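Local coordinates for 5-Carboxyvanillate Decarboxylase (Novosphingobium aromaticivorans, PDB 4QRN), which probably removes the 5-carboxylate of 5-carboxyvanillate as a metal-dependent decarboxylase of the amidohydrolase superfamily, at residues A[194-208]-A[250-262]. Numbering follows the deposited sequence.
Sequences DPIFRALVEVDQPLY and IFDKYPSLQIMVG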
ATOM      1  N   ASP A 194       8.741 -23.275  -8.140  1.00  9.40           N
ATOM      2  CA  ASP A 194       8.195 -24.269  -7.236  1.00  9.94           C
ATOM      3  C   ASP A 194       9.239 -25.071  -6.432  1.00  9.94           C
ATOM      4  O   ASP A 194       8.969 -25.372  -5.280  1.00  9.49           O
ATOM      5  CB  ASP A 194       7.268 -25.223  -8.000  1.00 10.66           C
ATOM      6  CG  ASP A 194       6.507 -26.140  -7.077  1.00 11.91           C
ATOM      7  OD1 ASP A 194       5.710 -25.626  -6.265  1.00 12.82           O
ATOM      8  OD2 ASP A 194       6.709 -27.366  -7.153  1.00 14.40           O
ATOM      9  N   PRO A 195      10.419 -25.389  -7.008  1.00 10.35           N
ATOM     10  CA  PRO A 195      11.394 -26.123  -6.193  1.00 10.03           C
ATOM     11  C   PRO A 195      11.759 -25.446  -4.877  1.00  9.82           C
ATOM     12  O   PRO A 195      12.113 -26.145  -3.918  1.00  9.30           O
ATOM     13  CB  PRO A 195      12.605 -26.248  -7.126  1.00 10.25           C
ATOM     14  CG  PRO A 195      11.984 -26.298  -8.510  1.00 11.15           C
ATOM     15  CD  PRO A 195      10.872 -25.270  -8.415  1.00 10.42           C
ATOM     16  N   ILE A 196      11.707 -24.122  -4.825  1.00  8.91           N
ATOM     17  CA  ILE A 196      12.035 -23.420  -3.609  1.00  8.86           C
ATOM     18  C   ILE A 196      10.989 -23.743  -2.529  1.00  8.36           C
ATOM     19  O   ILE A 196      11.358 -24.016  -1.378  1.00  8.63           O
ATOM     20  CB  ILE A 196      12.096 -21.912  -3.901  1.00  9.33           C
ATOM     21  CG1 ILE A 196      13.367 -21.607  -4.709  1.00 10.86           C
ATOM     22  CG2 ILE A 196      11.988 -21.078  -2.598  1.00  9.42           C
ATOM     23  CD1 ILE A 196      13.401 -20.199  -5.314  1.00 11.81           C
ATOM     24  N   PHE A 197       9.708 -23.709  -2.889  1.00  8.67           N
ATOM     25  CA  PHE A 197       8.669 -24.048  -1.934  1.00  8.34           C
ATOM     26  C   PHE A 197       8.729 -25.494  -1.502  1.00  8.10           C
ATOM     27  O   PHE A 197       8.543 -25.783  -0.327  1.00  8.70           O
ATOM     28  CB  PHE A 197       7.302 -23.668  -2.483  1.00  8.89           C
ATOM     29  CG  PHE A 197       7.163 -22.180  -2.648  1.00  8.46           C
ATOM     30  CD1 PHE A 197       7.092 -21.374  -1.531  1.00  8.82           C
ATOM     31  CD2 PHE A 197       7.170 -21.587  -3.896  1.00  9.62           C
ATOM     32  CE1 PHE A 197       6.987 -19.997  -1.641  1.00  9.16           C
ATOM     33  CE2 PHE A 197       7.079 -20.202  -4.025  1.00  9.45           C
ATOM     34  CZ  PHE A 197       6.983 -19.403  -2.900  1.00  9.37           C
ATOM     35  N   ARG A 198       9.009 -26.408  -2.420  1.00  8.34           N
ATOM     36  CA  ARG A 198       9.137 -27.816  -2.058  1.00  8.96           C
ATOM     37  C   ARG A 198      10.223 -27.968  -0.992  1.00  8.52           C
ATOM     38  O   ARG A 198      10.041 -28.700  -0.007  1.00  8.96           O
ATOM     39  CB  ARG A 198       9.464 -28.665  -3.282  1.00  9.36           C
ATOM     40  CG  ARG A 198       8.267 -28.864  -4.220  1.00 10.34           C
ATOM     41  CD  ARG A 198       7.240 -29.894  -3.752  1.00 11.02           C
ATOM     42  NE  ARG A 198       7.835 -31.228  -3.755  1.00 10.23           N
ATOM     43  CZ  ARG A 198       8.019 -31.963  -4.847  1.00  9.54           C
ATOM     44  NH1 ARG A 198       7.545 -31.547  -6.015  1.00 10.17           N
ATOM     45  NH2 ARG A 198       8.659 -33.127  -4.756  1.00 10.57           N
ATOM     46  N   ALA A 199      11.348 -27.285  -1.164  1.00  8.43           N
ATOM     47  CA  ALA A 199      12.446 -27.406  -0.218  1.00  8.89           C
ATOM     48  C   ALA A 199      12.103 -26.809   1.142  1.00  8.72           C
ATOM     49  O   ALA A 199      12.446 -27.391   2.169  1.00  9.10           O
ATOM     50  CB  ALA A 199      13.713 -26.762  -0.792  1.00  9.23           C
ATOM     51  N   LEU A 200      11.439 -25.652   1.157  1.00  8.33           N
ATOM     52  CA  LEU A 200      11.034 -25.038   2.423  1.00  8.97           C
ATOM     53  C   LEU A 200      10.123 -25.954   3.220  1.00  9.01           C
ATOM     54  O   LEU A 200      10.259 -26.053   4.433  1.00  9.58           O
ATOM     55  CB  LEU A 200      10.323 -23.699   2.165  1.00 10.01           C
ATOM     56  CG  LEU A 200      11.241 -22.579   1.694  1.00 11.26           C
ATOM     57  CD1 LEU A 200      10.419 -21.438   1.069  1.00 12.78           C
ATOM     58  CD2 LEU A 200      12.056 -22.098   2.877  1.00 12.67           C
ATOM     59  N   VAL A 201       9.214 -26.635   2.535  1.00  8.99           N
ATOM     60  CA  VAL A 201       8.324 -27.538   3.245  1.00  9.63           C
ATOM     61  C   VAL A 201       9.105 -28.769   3.726  1.00  9.43           C
ATOM     62  O   VAL A 201       8.868 -29.256   4.828  1.00 10.63           O
ATOM     63  CB  VAL A 201       7.130 -27.902   2.354  1.00 11.59           C
ATOM     64  CG1 VAL A 201       6.342 -29.112   2.899  1.00 13.17           C
ATOM     65  CG2 VAL A 201       6.227 -26.661   2.159  1.00 12.32           C
ATOM     66  N   GLU A 202      10.049 -29.261   2.925  1.00  9.46           N
ATOM     67  CA  GLU A 202      10.890 -30.395   3.340  1.00  9.94           C
ATOM     68  C   GLU A 202      11.683 -30.098   4.618  1.00 10.25           C
ATOM     69  O   GLU A 202      11.784 -30.945   5.497  1.00 11.35           O
ATOM     70  CB  GLU A 202      11.848 -30.789   2.219  1.00  9.90           C
ATOM     71  CG  GLU A 202      11.146 -31.492   1.060  1.00 10.79           C
ATOM     72  CD  GLU A 202      11.936 -31.540  -0.239  1.00 11.02           C
ATOM     73  OE1 GLU A 202      13.072 -31.023  -0.300  1.00 12.32           O
ATOM     74  OE2 GLU A 202      11.402 -32.118  -1.208  1.00 12.30           O
ATOM     75  N   VAL A 203      12.275 -28.913   4.709  1.00  9.55           N
ATOM     76  CA  VAL A 203      13.024 -28.544   5.915  1.00 10.11           C
ATOM     77  C   VAL A 203      12.123 -27.922   6.988  1.00  9.86           C
ATOM     78  O   VAL A 203      12.561 -27.695   8.118  1.00 10.98           O
ATOM     79  CB  VAL A 203      14.219 -27.585   5.619  1.00 11.11           C
ATOM     80  CG1 VAL A 203      15.236 -28.242   4.655  1.00 12.56           C
ATOM     81  CG2 VAL A 203      13.745 -26.240   5.103  1.00 10.40           C
ATOM     82  N   ASP A 204      10.856 -27.695   6.635  1.00  9.84           N
ATOM     83  CA  ASP A 204       9.849 -27.060   7.503  1.00 10.86           C
ATOM     84  C   ASP A 204      10.305 -25.722   8.071  1.00 10.72           C
ATOM     85  O   ASP A 204      10.246 -25.496   9.276  1.00 13.95           O
ATOM     86  CB  ASP A 204       9.411 -28.005   8.630  1.00 12.95           C
ATOM     87  CG  ASP A 204       8.182 -27.504   9.360  1.00 15.13           C
ATOM     88  OD1 ASP A 204       7.322 -26.847   8.727  1.00 16.13           O
ATOM     89  OD2 ASP A 204       8.101 -27.741  10.581  1.00 17.08           O
ATOM     90  N   GLN A 205      10.760 -24.842   7.190  1.00  8.81           N
ATOM     91  CA  GLN A 205      11.247 -23.547   7.627  1.00  8.98           C
ATOM     92  C   GLN A 205      10.462 -22.435   6.955  1.00  8.24           C
ATOM     93  O   GLN A 205       9.934 -22.624   5.853  1.00  8.95           O
ATOM     94  CB  GLN A 205      12.725 -23.387   7.308  1.00  9.73           C
ATOM     95  CG  GLN A 205      13.575 -24.274   8.179  1.00 10.30           C
ATOM     96  CD  GLN A 205      15.052 -24.030   7.998  1.00 10.66           C
ATOM     97  OE1 GLN A 205      15.480 -23.559   6.949  1.00 11.25           O
ATOM     98  NE2 GLN A 205      15.852 -24.350   9.027  1.00 11.05           N
ATOM     99  N   PRO A 206      10.427 -21.266   7.601  1.00  8.35           N
ATOM    100  CA  PRO A 206       9.725 -20.125   7.013  1.00  8.41           C
ATOM    101  C   PRO A 206      10.538 -19.439   5.941  1.00  8.00           C
ATOM    102  O   PRO A 206      11.780 -19.447   5.942  1.00  8.60           O
ATOM    103  CB  PRO A 206       9.556 -19.180   8.207  1.00  9.00           C
ATOM    104  CG  PRO A 206      10.760 -19.502   9.074  1.00  9.78           C
ATOM    105  CD  PRO A 206      10.933 -20.974   8.957  1.00  9.37           C
ATOM    106  N   LEU A 207       9.793 -18.807   5.040  1.00  8.17           N
ATOM    107  CA  LEU A 207      10.318 -17.895   4.048  1.00  8.03           C
ATOM    108  C   LEU A 207      10.033 -16.479   4.496  1.00  7.24           C
ATOM    109  O   LEU A 207       8.862 -16.144   4.725  1.00  8.30           O
ATOM    110  CB  LEU A 207       9.596 -18.136   2.723  1.00  8.41           C
ATOM    111  CG  LEU A 207       9.858 -17.096   1.639  1.00  9.09           C
ATOM    112  CD1 LEU A 207      11.359 -17.013   1.258  1.00  9.72           C
ATOM    113  CD2 LEU A 207       9.015 -17.397   0.418  1.00 10.29           C
ATOM    114  N   TYR A 208      11.055 -15.631   4.601  1.00  6.89           N
ATOM    115  CA  TYR A 208      10.845 -14.197   4.833  1.00  6.64           C
ATOM    116  C   TYR A 208      10.924 -13.507   3.464  1.00  6.44           C
ATOM    117  O   TYR A 208      11.972 -13.568   2.802  1.00  7.16           O
ATOM    118  CB  TYR A 208      11.927 -13.681   5.792  1.00  7.22           C
ATOM    119  CG  TYR A 208      11.561 -12.397   6.533  1.00  7.43           C
ATOM    120  CD1 TYR A 208      11.362 -11.189   5.868  1.00  8.53           C
ATOM    121  CD2 TYR A 208      11.405 -12.399   7.911  1.00  7.19           C
ATOM    122  CE1 TYR A 208      11.023 -10.022   6.564  1.00  8.46           C
ATOM    123  CE2 TYR A 208      11.099 -11.242   8.612  1.00  8.06           C
ATOM    124  CZ  TYR A 208      10.915 -10.056   7.935  1.00  7.51           C
ATOM    125  OH  TYR A 208      10.599  -8.924   8.650  1.00  8.06           O
ATOM    126  N   ILE A 250      -0.849 -20.584  -2.985  1.00  8.74           N
ATOM    127  CA  ILE A 250       0.354 -21.231  -2.493  1.00  8.66           C
ATOM    128  C   ILE A 250       0.094 -21.997  -1.195  1.00  8.57           C
ATOM    129  O   ILE A 250       0.726 -23.034  -0.970  1.00  9.41           O
ATOM    130  CB  ILE A 250       1.534 -20.223  -2.339  1.00  9.53           C
ATOM    131  CG1 ILE A 250       2.882 -20.939  -2.291  1.00 11.25           C
ATOM    132  CG2 ILE A 250       1.380 -19.367  -1.091  1.00  9.96           C
ATOM    133  CD1 ILE A 250       3.271 -21.562  -3.595  1.00 12.35           C
ATOM    134  N   PHE A 251      -0.803 -21.489  -0.350  1.00  8.54           N
ATOM    135  CA  PHE A 251      -1.036 -22.140   0.933  1.00  9.12           C
ATOM    136  C   PHE A 251      -2.059 -23.261   0.855  1.00 10.01           C
ATOM    137  O   PHE A 251      -2.209 -24.012   1.824  1.00 11.21           O
ATOM    138  CB  PHE A 251      -1.450 -21.124   1.985  1.00  9.02           C
ATOM    139  CG  PHE A 251      -0.414 -20.078   2.245  1.00  8.83           C
ATOM    140  CD1 PHE A 251       0.891 -20.429   2.584  1.00  8.78           C
ATOM    141  CD2 PHE A 251      -0.727 -18.740   2.129  1.00  8.80           C
ATOM    142  CE1 PHE A 251       1.854 -19.447   2.855  1.00  8.67           C
ATOM    143  CE2 PHE A 251       0.235 -17.749   2.406  1.00  9.11           C
ATOM    144  CZ  PHE A 251       1.532 -18.109   2.748  1.00  9.05           C
ATOM    145  N   ASP A 252      -2.758 -23.390  -0.275  1.00 10.20           N
ATOM    146  CA  ASP A 252      -3.515 -24.608  -0.524  1.00 10.46           C
ATOM    147  C   ASP A 252      -2.582 -25.711  -1.024  1.00 10.73           C
ATOM    148  O   ASP A 252      -2.736 -26.878  -0.682  1.00 12.16           O
ATOM    149  CB  ASP A 252      -4.634 -24.342  -1.548  1.00 10.90           C
ATOM    150  CG  ASP A 252      -5.749 -23.460  -1.004  1.00 11.07           C
ATOM    151  OD1 ASP A 252      -5.787 -23.223   0.228  1.00 11.57           O
ATOM    152  OD2 ASP A 252      -6.598 -23.022  -1.812  1.00 12.78           O
ATOM    153  N   LYS A 253      -1.603 -25.328  -1.827  1.00 10.03           N
ATOM    154  CA  LYS A 253      -0.626 -26.268  -2.333  1.00 10.81           C
ATOM    155  C   LYS A 253       0.285 -26.751  -1.200  1.00 10.30           C
ATOM    156  O   LYS A 253       0.628 -27.937  -1.134  1.00 11.50           O
ATOM    157  CB  LYS A 253       0.181 -25.628  -3.461  1.00 12.11           C
ATOM    158  CG  LYS A 253       1.082 -26.587  -4.203  1.00 14.24           C
ATOM    159  CD  LYS A 253       1.630 -25.939  -5.455  1.00 17.25           C
ATOM    160  CE  LYS A 253       2.456 -26.948  -6.251  1.00 20.80           C
ATOM    161  NZ  LYS A 253       2.809 -26.497  -7.625  1.00 23.66           N
ATOM    162  N   TYR A 254       0.651 -25.820  -0.313  1.00  9.30           N
ATOM    163  CA  TYR A 254       1.606 -26.080   0.765  1.00  9.77           C
ATOM    164  C   TYR A 254       1.022 -25.584   2.090  1.00  9.28           C
ATOM    165  O   TYR A 254       1.394 -24.516   2.579  1.00  9.57           O
ATOM    166  CB  TYR A 254       2.939 -25.372   0.473  1.00 10.16           C
ATOM    167  CG  TYR A 254       3.581 -25.866  -0.800  1.00 10.39           C
ATOM    168  CD1 TYR A 254       3.992 -27.196  -0.911  1.00 12.26           C
ATOM    169  CD2 TYR A 254       3.741 -25.033  -1.900  1.00  9.55           C
ATOM    170  CE1 TYR A 254       4.563 -27.668  -2.071  1.00 12.51           C
ATOM    171  CE2 TYR A 254       4.314 -25.505  -3.069  1.00 10.50           C
ATOM    172  CZ  TYR A 254       4.713 -26.822  -3.152  1.00 11.69           C
ATOM    173  OH  TYR A 254       5.275 -27.320  -4.311  1.00 13.07           O
ATOM    174  N   PRO A 255       0.101 -26.350   2.689  1.00 10.14           N
ATOM    175  CA  PRO A 255      -0.606 -25.844   3.874  1.00 10.73           C
ATOM    176  C   PRO A 255       0.290 -25.599   5.074  1.00 10.44           C
ATOM    177  O   PRO A 255      -0.090 -24.803   5.936  1.00 10.79           O
ATOM    178  CB  PRO A 255      -1.630 -26.955   4.176  1.00 13.01           C
ATOM    179  CG  PRO A 255      -1.772 -27.686   2.901  1.00 14.21           C
ATOM    180  CD  PRO A 255      -0.486 -27.598   2.185  1.00 11.28           C
ATOM    181  N   SER A 256       1.445 -26.248   5.155  1.00 10.08           N
ATOM    182  CA  SER A 256       2.338 -26.007   6.291  1.00 10.02           C
ATOM    183  C   SER A 256       3.188 -24.749   6.129  1.00  9.69           C
ATOM    184  O   SER A 256       3.773 -24.288   7.104  1.00 11.18           O
ATOM    185  CB  SER A 256       3.263 -27.196   6.528  1.00 11.75           C
ATOM    186  OG  SER A 256       4.248 -27.322   5.525  1.00 12.68           O
ATOM    187  N   LEU A 257       3.281 -24.220   4.915  1.00  8.91           N
ATOM    188  CA  LEU A 257       4.232 -23.137   4.656  1.00  8.53           C
ATOM    189  C   LEU A 257       3.906 -21.868   5.419  1.00  8.59           C
ATOM    190  O   LEU A 257       2.762 -21.408   5.400  1.00  9.22           O
ATOM    191  CB  LEU A 257       4.231 -22.848   3.160  1.00  8.74           C
ATOM    192  CG  LEU A 257       5.136 -21.723   2.673  1.00  9.41           C
ATOM    193  CD1 LEU A 257       6.595 -22.115   2.809  1.00 10.69           C
ATOM    194  CD2 LEU A 257       4.786 -21.384   1.229  1.00 10.74           C
ATOM    195  N   GLN A 258       4.924 -21.301   6.060  1.00  7.94           N
ATOM    196  CA  GLN A 258       4.802 -20.010   6.717  1.00  7.91           C
ATOM    197  C   GLN A 258       5.624 -18.990   5.935  1.00  7.63           C
ATOM    198  O   GLN A 258       6.802 -19.219   5.665  1.00  8.39           O
ATOM    199  CB  GLN A 258       5.320 -20.063   8.159  1.00  8.53           C
ATOM    200  CG  GLN A 258       4.602 -21.114   9.008  1.00  8.97           C
ATOM    201  CD  GLN A 258       3.122 -20.805   9.165  1.00  9.14           C
ATOM    202  OE1 GLN A 258       2.760 -19.708   9.584  1.00 10.26           O
ATOM    203  NE2 GLN A 258       2.253 -21.750   8.784  1.00 10.94           N
ATOM    204  N   ILE A 259       4.984 -17.867   5.590  1.00  7.01           N
ATOM    205  CA  ILE A 259       5.672 -16.736   4.979  1.00  6.88           C
ATOM    206  C   ILE A 259       5.629 -15.566   5.943  1.00  6.45           C
ATOM    207  O   ILE A 259       4.559 -15.177   6.425  1.00  7.40           O
ATOM    208  CB  ILE A 259       5.095 -16.342   3.606  1.00  7.40           C
ATOM    209  CG1 ILE A 259       5.220 -17.525   2.637  1.00  8.29           C
ATOM    210  CG2 ILE A 259       5.832 -15.077   3.088  1.00  8.41           C
ATOM    211  CD1 ILE A 259       4.689 -17.247   1.213  1.00  9.47           C
ATOM    212  N   MET A 260       6.811 -15.014   6.223  1.00  6.73           N
ATOM    213  CA  MET A 260       6.990 -13.825   7.048  1.00  7.00           C
ATOM    214  C   MET A 260       7.199 -12.598   6.179  1.00  6.17           C
ATOM    215  O   MET A 260       7.902 -12.672   5.178  1.00  6.96           O
ATOM    216  CB  MET A 260       8.237 -14.015   7.921  1.00  7.67           C
ATOM    217  CG  MET A 260       8.168 -15.153   8.903  1.00  8.88           C
ATOM    218  SD  MET A 260       9.794 -15.498   9.609  1.00  9.36           S
ATOM    219  CE  MET A 260       9.336 -16.649  10.876  1.00  9.37           C
ATOM    220  N   VAL A 261       6.596 -11.487   6.589  1.00  6.49           N
ATOM    221  CA  VAL A 261       6.897 -10.188   6.001  1.00  6.69           C
ATOM    222  C   VAL A 261       7.040  -9.174   7.126  1.00  6.66           C
ATOM    223  O   VAL A 261       6.498  -9.341   8.229  1.00  7.85           O
ATOM    224  CB  VAL A 261       5.838  -9.714   4.992  1.00  7.72           C
ATOM    225  CG1 VAL A 261       5.859 -10.567   3.728  1.00  8.60           C
ATOM    226  CG2 VAL A 261       4.454  -9.706   5.627  1.00  9.67           C
ATOM    227  N   GLY A 262       7.800  -8.134   6.834  1.00  6.45           N
ATOM    228  CA  GLY A 262       8.051  -7.049   7.755  1.00  6.08           C
ATOM    229  C   GLY A 262       7.096  -5.885   7.577  1.00  6.10           C
ATOM    230  O   GLY A 262       6.032  -5.985   6.958  1.00  7.05           O
TER
HETATM  231  O   HOH W   1       6.643 -25.889   6.201  1.00 13.78           O
HETATM  232  O   HOH W   2       7.250 -23.118   6.414  1.00 10.22           O
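Tyr254, the first residue beyond helix 250-253, gives its hydroxyl proton to Asp194, OH to OD1 2.6 Å. The carboxylate oxygen lies at the ring edge, met on its syn side. Lys253 adds a weak salt bridge from NZ to the same OD1 (3.3 Å). Helix 194-203 packs against one side of the phenol ring, Phe197 CB on CE2 (3.6 Å) and Val201 CG2 on CD1, while Lys253 CG lies over the other face and Arg198 CD packs at the edge beside the hydroxyl. With phenylalanine in place of Tyr254, Asp194 would probably keep just the weak lysine bridge across this contact and its carboxylate would be freer to turn. The Phe197 ring takes Ile250 CD1 over the centre of one face, a CH-pi contact 4.0 Å from the centroid, while Leu257 CD2 packs obliquely against Phe197 CD1. Leu257 CG stands anti to the backbone N (chi1 179°), sending its two methyls to Leu200 and Phe197.

A Schellman motif with Asp204 at C-prime ends helix 194-203; one water links Asp204 OD1 to Ser256 OG, another Gln205 O to Gln258 N. The chains then pair as parallel strands: Leu207 N donates to Gln258 O (3.1 Å) and Leu207 O accepts from Met260 N (2.8 Å). Met260 CE touches Pro206 CG, and its SD makes an oblique Met-aromatic contact with Tyr208, 5.1 Å from the ring centroid. Tyr208 OH hydrogen-bonds to Thr309 and to Glu41, a manganese ligand, placing this residue in the metal's second shell. Strands 207-209 and 259-261, flanked by 177-179 and 306-309, with helix 194-203 on their outer side, are consistent with neighbouring beta/alpha units of the amidohydrolase (beta/alpha)8 barrel; helix 158-170 packs beside helix 194-203, and Leu245 of helix 233-248 touches Phe197 and Ile250.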